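Local coordinates for protein putative glucoamylase (Bacteroides fragilis NCTC 9343, PDB 3EU8) that is a putative glucoamylase that probably hydrolyses glycosidic bonds of starch-like glucans, as a member of the six-hairpin glycosidase clan, at residues R293-I297 with R298-H302; M412-P415 with D416-N419; N419-K423 with L424-V428. All coordinates share one frame; numbering follows the deposited sequence.

Interaction 1. Residues R293-I297 with R298-H302; sequences REYCI and RNPKH
P300 lies over one face of the Y295 ring, its CD 4.3 Å from the ring centroid and 25° off the normal, a CH-pi contact displaced toward the rim. The two side chains cross at about a right angle, and P300 CG also touches Y295 CE2 at 3.7 Å. With CG anti to the backbone N (chi1 168°), the tyrosine stands out from the helix, leaning toward its C-terminal end, where P300 meets it. R298 approaches the same ring obliquely, NH2 3.8 Å from Y295 CD2, with the guanidinium and ring planes 81° apart, so the two groups do not stack. P300 CD sits in the corner they form, also lying over the centre of one guanidinium face. Farther out, the aliphatic K301 CD passes 4.0 Å from Y295 OH. Behind these side chains the last helical bonds close: R298 N donates to E294 O at 2.9 Å, and N299 N to Y295 O at 2.9 Å. N299 then leaves the helix with positive phi and starts a type I turn to H302. Y295 OH bonds D332, R298 NE forms a salt bridge with E242, and K301 NZ reaches the D332 carbonyl. The contact ends helix 281-298 at the start of the loop to strand 317-318, beside the turn between strands 236-241 and 244-248 (E242) and the loop after strand 321-324 (E329, D332).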
ATOM      1  N   ARG A 293       8.129  -5.609  15.830  1.00 22.70           N
ATOM      2  CA  ARG A 293       8.583  -6.942  16.199  1.00 21.71           C
ATOM      3  C   ARG A 293       8.917  -7.025  17.688  1.00 21.94           C
ATOM      4  O   ARG A 293       8.534  -7.976  18.372  1.00 22.98           O
ATOM      5  CB  ARG A 293       9.804  -7.268  15.383  1.00 21.61           C
ATOM      6  CG  ARG A 293      10.446  -8.558  15.724  1.00 23.24           C
ATOM      7  CD  ARG A 293      11.625  -8.793  14.821  1.00 23.65           C
ATOM      8  NE  ARG A 293      12.261 -10.067  15.154  1.00 22.29           N
ATOM      9  CZ  ARG A 293      13.215 -10.244  16.072  1.00 26.05           C
ATOM     10  NH1 ARG A 293      13.679  -9.249  16.817  1.00 23.02           N
ATOM     11  NH2 ARG A 293      13.688 -11.461  16.267  1.00 26.90           N
ATOM     12  N   GLU A 294       9.624  -6.017  18.184  1.00 23.01           N
ATOM     13  CA  GLU A 294      10.045  -6.005  19.559  1.00 21.39           C
ATOM     14  C   GLU A 294       8.860  -5.955  20.510  1.00 21.03           C
ATOM     15  O   GLU A 294       8.846  -6.693  21.499  1.00 22.15           O
ATOM     16  CB  GLU A 294      10.995  -4.853  19.846  1.00 23.03           C
ATOM     17  CG  GLU A 294      11.828  -5.079  21.098  1.00 28.16           C
ATOM     18  CD  GLU A 294      12.802  -6.272  20.991  1.00 31.28           C
ATOM     19  OE1 GLU A 294      13.218  -6.660  19.867  1.00 30.80           O
ATOM     20  OE2 GLU A 294      13.139  -6.843  22.047  1.00 41.97           O
ATOM     21  N   TYR A 295       7.872  -5.113  20.226  1.00 19.36           N
ATOM     22  CA  TYR A 295       6.686  -5.036  21.093  1.00 21.02           C
ATOM     23  C   TYR A 295       5.990  -6.397  21.193  1.00 23.12           C
ATOM     24  O   TYR A 295       5.578  -6.795  22.270  1.00 22.53           O
ATOM     25  CB  TYR A 295       5.710  -3.961  20.629  1.00 21.55           C
ATOM     26  CG  TYR A 295       4.387  -4.072  21.332  1.00 22.93           C
ATOM     27  CD1 TYR A 295       3.397  -4.930  20.865  1.00 22.46           C
ATOM     28  CD2 TYR A 295       4.141  -3.360  22.499  1.00 18.34           C
ATOM     29  CE1 TYR A 295       2.204  -5.078  21.551  1.00 26.44           C
ATOM     30  CE2 TYR A 295       2.956  -3.487  23.154  1.00 17.99           C
ATOM     31  CZ  TYR A 295       1.996  -4.331  22.696  1.00 21.04           C
ATOM     32  OH  TYR A 295       0.818  -4.455  23.410  1.00 21.05           O
ATOM     33  N   CYS A 296       5.902  -7.106  20.068  1.00 24.29           N
ATOM     34  CA  CYS A 296       5.239  -8.412  19.998  1.00 24.32           C
ATOM     35  C   CYS A 296       6.016  -9.502  20.744  1.00 23.35           C
ATOM     36  O   CYS A 296       5.409 -10.363  21.360  1.00 25.52           O
ATOM     37  CB  CYS A 296       5.030  -8.842  18.530  1.00 23.41           C
ATOM     38  SG  CYS A 296       3.833  -7.857  17.634  1.00 22.37           S
ATOM     39  N   ILE A 297       7.340  -9.458  20.684  1.00 24.15           N
ATOM     40  CA  ILE A 297       8.182 -10.371  21.434  1.00 24.30           C
ATOM     41  C   ILE A 297       8.078 -10.109  22.968  1.00 25.44           C
ATOM     42  O   ILE A 297       8.052 -11.045  23.804  1.00 26.39           O
ATOM     43  CB  ILE A 297       9.677 -10.264  20.959  1.00 24.94           C
ATOM     44  CG1 ILE A 297       9.839 -10.787  19.526  1.00 25.30           C
ATOM     45  CG2 ILE A 297      10.609 -11.067  21.897  1.00 23.45           C
ATOM     46  CD1 ILE A 297      11.299 -10.804  19.036  1.00 22.32           C
ATOM     47  N   ARG A 298       8.024  -8.838  23.337  1.00 22.91           N
ATOM     48  CA  ARG A 298       7.859  -8.484  24.734  1.00 21.41           C
ATOM     49  C   ARG A 298       6.447  -8.932  25.206  1.00 21.43           C
ATOM     50  O   ARG A 298       6.307  -9.453  26.285  1.00 20.79           O
ATOM     51  CB  ARG A 298       8.118  -6.986  24.905  1.00 20.66           C
ATOM     52  CG  ARG A 298       8.109  -6.487  26.366  1.00 23.87           C
ATOM     53  CD  ARG A 298       8.661  -5.108  26.441  1.00 19.54           C
ATOM     54  NE  ARG A 298       7.749  -4.160  25.828  1.00 22.20           N
ATOM     55  CZ  ARG A 298       6.734  -3.584  26.462  1.00 22.67           C
ATOM     56  NH1 ARG A 298       6.455  -3.889  27.719  1.00 27.84           N
ATOM     57  NH2 ARG A 298       5.964  -2.711  25.824  1.00 24.91           N
ATOM     58  N   ASN A 299       5.416  -8.714  24.394  1.00 19.82           N
ATOM     59  CA  ASN A 299       4.078  -9.256  24.651  1.00 21.53           C
ATOM     60  C   ASN A 299       3.526  -8.916  26.042  1.00 20.79           C
ATOM     61  O   ASN A 299       3.088  -9.816  26.790  1.00 21.27           O
ATOM     62  CB  ASN A 299       4.062 -10.793  24.392  1.00 19.67           C
ATOM     63  CG  ASN A 299       2.660 -11.384  24.317  1.00 21.03           C
ATOM     64  OD1 ASN A 299       1.671 -10.665  24.165  1.00 20.46           O
ATOM     65  ND2 ASN A 299       2.567 -12.711  24.416  1.00 15.44           N
ATOM     66  N   PRO A 300       3.512  -7.621  26.391  1.00 20.97           N
ATOM     67  CA  PRO A 300       3.055  -7.219  27.719  1.00 21.79           C
ATOM     68  C   PRO A 300       1.593  -7.510  28.051  1.00 21.59           C
ATOM     69  O   PRO A 300       1.224  -7.428  29.208  1.00 21.06           O
ATOM     70  CB  PRO A 300       3.269  -5.700  27.704  1.00 22.11           C
ATOM     71  CG  PRO A 300       3.197  -5.335  26.296  1.00 23.05           C
ATOM     72  CD  PRO A 300       3.885  -6.445  25.591  1.00 22.54           C
ATOM     73  N   LYS A 301       0.755  -7.785  27.049  1.00 24.15           N
ATOM     74  CA  LYS A 301      -0.644  -8.141  27.309  1.00 22.70           C
ATOM     75  C   LYS A 301      -0.868  -9.666  27.336  1.00 22.23           C
ATOM     76  O   LYS A 301      -1.978 -10.141  27.589  1.00 23.03           O
ATOM     77  CB  LYS A 301      -1.553  -7.413  26.333  1.00 22.51           C
ATOM     78  CG  LYS A 301      -1.485  -5.890  26.503  1.00 22.89           C
ATOM     79  CD  LYS A 301      -2.434  -5.134  25.558  1.00 18.95           C
ATOM     80  CE  LYS A 301      -3.860  -5.257  26.004  1.00 22.37           C
ATOM     81  NZ  LYS A 301      -4.797  -4.656  25.030  1.00 20.91           N
ATOM     82  N   HIS A 302       0.206 -10.423  27.132  1.00 21.76           N
ATOM     83  CA  HIS A 302       0.207 -11.861  27.295  1.00 20.61           C
ATOM     84  C   HIS A 302      -0.806 -12.480  26.347  1.00 22.10           C
ATOM     85  O   HIS A 302      -1.607 -13.345  26.732  1.00 21.57           O
ATOM     86  CB  HIS A 302      -0.051 -12.263  28.754  1.00 23.44           C
ATOM     87  CG  HIS A 302       0.838 -11.565  29.738  1.00 19.42           C
ATOM     88  ND1 HIS A 302       2.197 -11.811  29.824  1.00 26.76           N
ATOM     89  CD2 HIS A 302       0.573 -10.603  30.654  1.00 23.27           C
ATOM     90  CE1 HIS A 302       2.720 -11.048  30.770  1.00 26.59           C
ATOM     91  NE2 HIS A 302       1.756 -10.308  31.291  1.00 18.61           N
TER

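Interaction 2. Residues M412-P415 with D416-N419; sequences MSHP and DVQN. With EDO (1,2-ethanediol), chain B.
The H414 imidazole carries P415 CD over one face, 3.6 Å above the plane and toward the rim, while the start of the helix, D416 CA and N, lies at its edge. ND1 accepts from D416 N at 3.1 Å, a bent bond (137°) whose donor is tilted out of the ring plane. The D416 carboxylate is turned 51° from the ring, with OD2 3.2 Å from H414 CE1; its polar partner is W167 NE1. The ring owes its place to chi1 -163°, which sets CG anti to the backbone N and brings the edge of the imidazole up to the first turn. Nearer the backbone, V417 CG2 packs against H414 CB at 3.6 Å, the two side chains crossing at about a right angle. H414 is therefore the N-cap of helix 415-424, and its own carbonyl takes Q418 N at 2.9 Å. Q418 folds back along the chain, bent at chi2, so that its amide NE2 reaches M412 O at 2.6 Å, in the carbonyl plane on a lone pair, though the bond is bent and the oxygen tilted out of the Q418 amide plane. Its OE1 accepts from O1 of an ethanediol, probably from the crystallisation liquor. Outside the segments, helix 132-149 backs the cap: L143 touches H414 and V417, and the H146 ring meets that of H414. Accepting through ND1 requires that nitrogen to be unprotonated, consistent with a neutral histidine carrying its proton on NE2, while Q418 uses both ends of its amide, one to tie back the preceding turn.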
HETATM    1  N   MSE A 412      10.931   4.151 -10.256  1.00 22.57           N
HETATM    2  CA  MSE A 412      12.049   5.054 -10.173  1.00 22.29           C
HETATM    3  C   MSE A 412      12.593   5.470 -11.548  1.00 23.82           C
HETATM    4  O   MSE A 412      13.214   6.504 -11.661  1.00 21.94           O
HETATM    5  CB  MSE A 412      13.143   4.445  -9.310  1.00 21.77           C
HETATM    6  CG  MSE A 412      12.717   4.223  -7.846  1.00 23.72           C
HETATM    7 SE   MSE A 412      12.305   5.821  -6.836  0.75 15.70          SE
HETATM    8  CE  MSE A 412      14.129   6.287  -6.269  1.00 21.63           C
ATOM      9  N   SER A 413      12.297   4.690 -12.593  1.00 24.63           N
ATOM     10  CA  SER A 413      12.663   5.040 -13.965  1.00 22.74           C
ATOM     11  C   SER A 413      11.782   6.126 -14.593  1.00 22.95           C
ATOM     12  O   SER A 413      12.112   6.618 -15.674  1.00 24.82           O
ATOM     13  CB  SER A 413      12.629   3.793 -14.879  1.00 22.12           C
ATOM     14  OG  SER A 413      11.284   3.354 -15.079  1.00 22.21           O
ATOM     15  N   HIS A 414      10.649   6.463 -13.963  1.00 20.67           N
ATOM     16  CA  HIS A 414       9.724   7.424 -14.549  1.00 21.07           C
ATOM     17  C   HIS A 414      10.352   8.836 -14.499  1.00 23.66           C
ATOM     18  O   HIS A 414      10.767   9.316 -13.420  1.00 21.54           O
ATOM     19  CB  HIS A 414       8.342   7.381 -13.875  1.00 20.69           C
ATOM     20  CG  HIS A 414       7.271   8.023 -14.683  1.00 21.38           C
ATOM     21  ND1 HIS A 414       7.158   9.395 -14.827  1.00 20.15           N
ATOM     22  CD2 HIS A 414       6.313   7.483 -15.470  1.00 23.57           C
ATOM     23  CE1 HIS A 414       6.167   9.667 -15.654  1.00 26.45           C
ATOM     24  NE2 HIS A 414       5.633   8.523 -16.058  1.00 22.41           N
ATOM     25  N   PRO A 415      10.472   9.495 -15.680  1.00 24.29           N
ATOM     26  CA  PRO A 415      11.137  10.792 -15.678  1.00 23.31           C
ATOM     27  C   PRO A 415      10.448  11.852 -14.854  1.00 23.10           C
ATOM     28  O   PRO A 415      11.161  12.694 -14.261  1.00 24.60           O
ATOM     29  CB  PRO A 415      11.210  11.173 -17.165  1.00 24.91           C
ATOM     30  CG  PRO A 415      10.264  10.295 -17.825  1.00 26.88           C
ATOM     31  CD  PRO A 415      10.090   9.080 -17.037  1.00 21.58           C
ATOM     32  N   ASP A 416       9.108  11.825 -14.761  1.00 21.55           N
ATOM     33  CA  ASP A 416       8.414  12.802 -13.889  1.00 22.63           C
ATOM     34  C   ASP A 416       8.715  12.513 -12.429  1.00 23.05           C
ATOM     35  O   ASP A 416       9.055  13.414 -11.674  1.00 23.82           O
ATOM     36  CB  ASP A 416       6.916  12.838 -14.145  1.00 24.26           C
ATOM     37  CG  ASP A 416       6.585  13.261 -15.574  1.00 27.74           C
ATOM     38  OD1 ASP A 416       7.365  14.045 -16.144  1.00 26.21           O
ATOM     39  OD2 ASP A 416       5.565  12.797 -16.138  1.00 28.03           O
ATOM     40  N   VAL A 417       8.682  11.244 -12.053  1.00 22.89           N
ATOM     41  CA  VAL A 417       9.025  10.861 -10.690  1.00 22.92           C
ATOM     42  C   VAL A 417      10.403  11.379 -10.347  1.00 24.27           C
ATOM     43  O   VAL A 417      10.565  11.952  -9.305  1.00 25.40           O
ATOM     44  CB  VAL A 417       8.967   9.323 -10.477  1.00 22.78           C
ATOM     45  CG1 VAL A 417       9.540   8.914  -9.132  1.00 20.30           C
ATOM     46  CG2 VAL A 417       7.543   8.818 -10.680  1.00 22.71           C
ATOM     47  N   GLN A 418      11.381  11.189 -11.232  1.00 23.73           N
ATOM     48  CA  GLN A 418      12.738  11.690 -10.985  1.00 25.17           C
ATOM     49  C   GLN A 418      12.771  13.192 -10.769  1.00 24.63           C
ATOM     50  O   GLN A 418      13.448  13.660  -9.862  1.00 22.95           O
ATOM     51  CB  GLN A 418      13.699  11.283 -12.115  1.00 24.18           C
ATOM     52  CG  GLN A 418      14.051   9.748 -12.120  1.00 31.54           C
ATOM     53  CD  GLN A 418      14.958   9.318 -10.925  1.00 40.69           C
ATOM     54  OE1 GLN A 418      15.956   9.971 -10.661  1.00 37.50           O
ATOM     55  NE2 GLN A 418      14.598   8.211 -10.209  1.00 38.88           N
ATOM     56  N   ASN A 419      12.032  13.935 -11.596  1.00 25.23           N
ATOM     57  CA  ASN A 419      12.021  15.387 -11.508  1.00 27.51           C
ATOM     58  C   ASN A 419      11.369  15.832 -10.183  1.00 26.46           C
ATOM     59  O   ASN A 419      11.821  16.765  -9.559  1.00 26.27           O
ATOM     60  CB  ASN A 419      11.292  16.032 -12.702  1.00 28.55           C
ATOM     61  CG  ASN A 419      12.133  16.077 -13.995  1.00 32.72           C
ATOM     62  OD1 ASN A 419      13.335  16.280 -13.965  1.00 34.27           O
ATOM     63  ND2 ASN A 419      11.466  15.926 -15.147  1.00 37.09           N
TER
HETATM   64  C1  EDO B 473      16.614  10.946  -7.718  1.00 51.19           C
HETATM   65  O1  EDO B 473      17.630  10.147  -8.330  1.00 56.82           O
HETATM   66  C2  EDO B 473      17.252  11.844  -6.676  1.00 49.40           C
HETATM   67  O2  EDO B 473      17.292  13.207  -7.140  1.00 47.65           O

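Interaction 3. Residues N419-K423 with L424-V428; sequences NGLKK and LGFNV. With EDO (1,2-ethanediol), chain B; EDO (1,2-ethanediol), chain U.
L421 and F426 meet across a Schellman motif that ends helix 415-424, with G425 leaving the helix at positive phi. Along L421, CB lies 4.0 Å from F426 CB. From there CG stands anti to the carbonyl carbon (chi1 -72°), and the branch divides the work: CD2 reaches over one face of the F426 ring, 4.2 Å from its centroid in a CH-pi contact offset toward the rim, and is closest to F426 CG at 3.8 Å. CD1 instead heads for M412. The two side chains cross at a slant, and L421 O and L424 CB lie at the ring edge. The backbone supports this pairing. F426 N donates to L421 O at 3.0 Å, the long-reaching bond of the motif, while G425 N bonds K422 O at 3.1 Å from well above the carbonyl plane and makes a weak hydrogen bond to L421 O. One residue earlier L424 N donates to G420 O at 3.2 Å, and L424 CG rests against that same carbonyl oxygen. At the G425 backbone angles a CB would be jammed against the carbonyl oxygen of L424, which suits a residue without a side chain. I210 of helix 206-214 touches L421, L424 and F426 together, making one apolar cluster, and N427 then pairs with K274 in a short two-stranded antiparallel sheet. On the backbone side of F426, away from its ring, the carbonyl O accepts from O2 of an ethanediol at 3.0 Å, and K422 CG lies 3.4 Å from that same O2.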
ATOM      1  N   ASN A 419      12.032  13.935 -11.596  1.00 25.23           N
ATOM      2  CA  ASN A 419      12.021  15.387 -11.508  1.00 27.51           C
ATOM      3  C   ASN A 419      11.369  15.832 -10.183  1.00 26.46           C
ATOM      4  O   ASN A 419      11.821  16.765  -9.559  1.00 26.27           O
ATOM      5  CB  ASN A 419      11.292  16.032 -12.702  1.00 28.55           C
ATOM      6  CG  ASN A 419      12.133  16.077 -13.995  1.00 32.72           C
ATOM      7  OD1 ASN A 419      13.335  16.280 -13.965  1.00 34.27           O
ATOM      8  ND2 ASN A 419      11.466  15.926 -15.147  1.00 37.09           N
ATOM      9  N   GLY A 420      10.297  15.167  -9.778  1.00 25.79           N
ATOM     10  CA  GLY A 420       9.660  15.449  -8.503  1.00 25.41           C
ATOM     11  C   GLY A 420      10.600  15.208  -7.330  1.00 25.37           C
ATOM     12  O   GLY A 420      10.674  16.007  -6.417  1.00 24.03           O
ATOM     13  N   LEU A 421      11.357  14.111  -7.374  1.00 26.99           N
ATOM     14  CA  LEU A 421      12.282  13.805  -6.287  1.00 25.33           C
ATOM     15  C   LEU A 421      13.380  14.858  -6.187  1.00 25.56           C
ATOM     16  O   LEU A 421      13.718  15.315  -5.076  1.00 23.60           O
ATOM     17  CB  LEU A 421      12.857  12.387  -6.408  1.00 26.54           C
ATOM     18  CG  LEU A 421      11.924  11.199  -6.106  1.00 25.61           C
ATOM     19  CD1 LEU A 421      12.545   9.901  -6.672  1.00 22.13           C
ATOM     20  CD2 LEU A 421      11.613  11.051  -4.604  1.00 20.57           C
ATOM     21  N   LYS A 422      13.931  15.249  -7.335  1.00 26.97           N
ATOM     22  CA  LYS A 422      14.945  16.324  -7.403  1.00 27.51           C
ATOM     23  C   LYS A 422      14.407  17.630  -6.838  1.00 26.65           C
ATOM     24  O   LYS A 422      15.058  18.260  -6.037  1.00 25.02           O
ATOM     25  CB  LYS A 422      15.420  16.565  -8.856  1.00 28.64           C
ATOM     26  CG  LYS A 422      16.219  15.392  -9.479  1.00 40.79           C
ATOM     27  CD  LYS A 422      16.326  15.495 -11.040  1.00 50.47           C
ATOM     28  CE  LYS A 422      17.456  14.621 -11.631  1.00 50.46           C
ATOM     29  NZ  LYS A 422      17.275  13.178 -11.335  1.00 52.65           N
ATOM     30  N   LYS A 423      13.203  18.009  -7.247  1.00 25.93           N
ATOM     31  CA  LYS A 423      12.570  19.247  -6.793  1.00 26.75           C
ATOM     32  C   LYS A 423      12.432  19.330  -5.244  1.00 25.91           C
ATOM     33  O   LYS A 423      12.656  20.389  -4.636  1.00 26.76           O
ATOM     34  CB  LYS A 423      11.210  19.395  -7.482  1.00 27.61           C
ATOM     35  CG  LYS A 423      10.540  20.736  -7.342  1.00 31.99           C
ATOM     36  CD  LYS A 423       9.287  20.824  -8.192  1.00 39.08           C
ATOM     37  CE  LYS A 423       8.735  22.252  -8.206  1.00 43.47           C
ATOM     38  NZ  LYS A 423       7.815  22.529  -9.359  1.00 42.41           N
ATOM     39  N   LEU A 424      12.110  18.209  -4.618  1.00 25.90           N
ATOM     40  CA  LEU A 424      11.915  18.136  -3.157  1.00 26.04           C
ATOM     41  C   LEU A 424      13.211  17.955  -2.334  1.00 26.67           C
ATOM     42  O   LEU A 424      13.186  17.992  -1.094  1.00 26.16           O
ATOM     43  CB  LEU A 424      10.945  17.006  -2.834  1.00 26.01           C
ATOM     44  CG  LEU A 424       9.545  17.155  -3.471  1.00 26.12           C
ATOM     45  CD1 LEU A 424       8.538  16.140  -2.929  1.00 21.15           C
ATOM     46  CD2 LEU A 424       9.039  18.581  -3.242  1.00 22.93           C
ATOM     47  N   GLY A 425      14.320  17.709  -3.030  1.00 25.61           N
ATOM     48  CA  GLY A 425      15.620  17.579  -2.375  1.00 26.81           C
ATOM     49  C   GLY A 425      16.019  16.154  -2.006  1.00 27.25           C
ATOM     50  O   GLY A 425      16.933  15.954  -1.199  1.00 24.80           O
ATOM     51  N   PHE A 426      15.363  15.162  -2.602  1.00 26.74           N
ATOM     52  CA  PHE A 426      15.772  13.768  -2.409  1.00 26.35           C
ATOM     53  C   PHE A 426      16.989  13.393  -3.188  1.00 28.85           C
ATOM     54  O   PHE A 426      17.258  13.950  -4.244  1.00 27.85           O
ATOM     55  CB  PHE A 426      14.666  12.819  -2.815  1.00 26.60           C
ATOM     56  CG  PHE A 426      13.577  12.751  -1.823  1.00 22.98           C
ATOM     57  CD1 PHE A 426      12.610  13.727  -1.807  1.00 20.37           C
ATOM     58  CD2 PHE A 426      13.536  11.731  -0.884  1.00 22.60           C
ATOM     59  CE1 PHE A 426      11.604  13.689  -0.919  1.00 20.21           C
ATOM     60  CE2 PHE A 426      12.532  11.677   0.020  1.00 22.96           C
ATOM     61  CZ  PHE A 426      11.548  12.673   0.003  1.00 22.57           C
ATOM     62  N   ASN A 427      17.751  12.459  -2.638  1.00 29.43           N
ATOM     63  CA  ASN A 427      18.923  11.945  -3.301  1.00 30.69           C
ATOM     64  C   ASN A 427      18.942  10.461  -3.066  1.00 30.51           C
ATOM     65  O   ASN A 427      18.384   9.975  -2.073  1.00 28.22           O
ATOM     66  CB  ASN A 427      20.205  12.605  -2.754  1.00 32.80           C
ATOM     67  CG  ASN A 427      20.455  14.013  -3.332  1.00 36.00           C
ATOM     68  OD1 ASN A 427      20.688  14.979  -2.587  1.00 40.17           O
ATOM     69  ND2 ASN A 427      20.442  14.121  -4.645  1.00 33.13           N
ATOM     70  N   VAL A 428      19.552   9.745  -3.994  1.00 32.26           N
ATOM     71  CA  VAL A 428      19.748   8.310  -3.866  1.00 34.54           C
ATOM     72  C   VAL A 428      21.264   8.039  -3.880  1.00 37.50           C
ATOM     73  O   VAL A 428      21.935   8.369  -4.850  1.00 37.14           O
ATOM     74  CB  VAL A 428      19.072   7.567  -5.016  1.00 32.42           C
ATOM     75  CG1 VAL A 428      19.572   6.113  -5.101  1.00 32.15           C
ATOM     76  CG2 VAL A 428      17.562   7.631  -4.880  1.00 25.45           C
TER
HETATM   77  C1  EDO B 473      16.614  10.946  -7.718  1.00 51.19           C
HETATM   78  O1  EDO B 473      17.630  10.147  -8.330  1.00 56.82           O
HETATM   79  C2  EDO B 473      17.252  11.844  -6.676  1.00 49.40           C
HETATM   80  O2  EDO B 473      17.292  13.207  -7.140  1.00 47.65           O
HETATM   81  C1  EDO U 462      19.888  14.570   1.077  1.00 44.23           C
HETATM   82  O1  EDO U 462      20.896  14.201   0.137  1.00 52.43           O
HETATM   83  C2  EDO U 462      20.404  15.679   1.958  1.00 50.41           C
HETATM   84  O2  EDO U 462      19.700  16.848   1.551  1.00 55.50           O

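Along the chain the three contacts run in series, and none crosses or encloses another; each closes only a local turn. Interaction 1 comes first, finishing helix 281-298 on the far side of the chain's centre from interaction 2, with about 26 Å between their nearest atoms. Interactions 2 and 3 are the two ends of one short helix, 415-424: the former opens it after helix 406-412, the latter closes it into strand 427-428. They share N419, and M412 CE packs against L421 CD1 and V428 CG2. One ethanediol bridges them, from Q418 OE1 to F426 O. Together they tie helices 132-149 and 206-214 to the C-terminal strand and its partner 273-274.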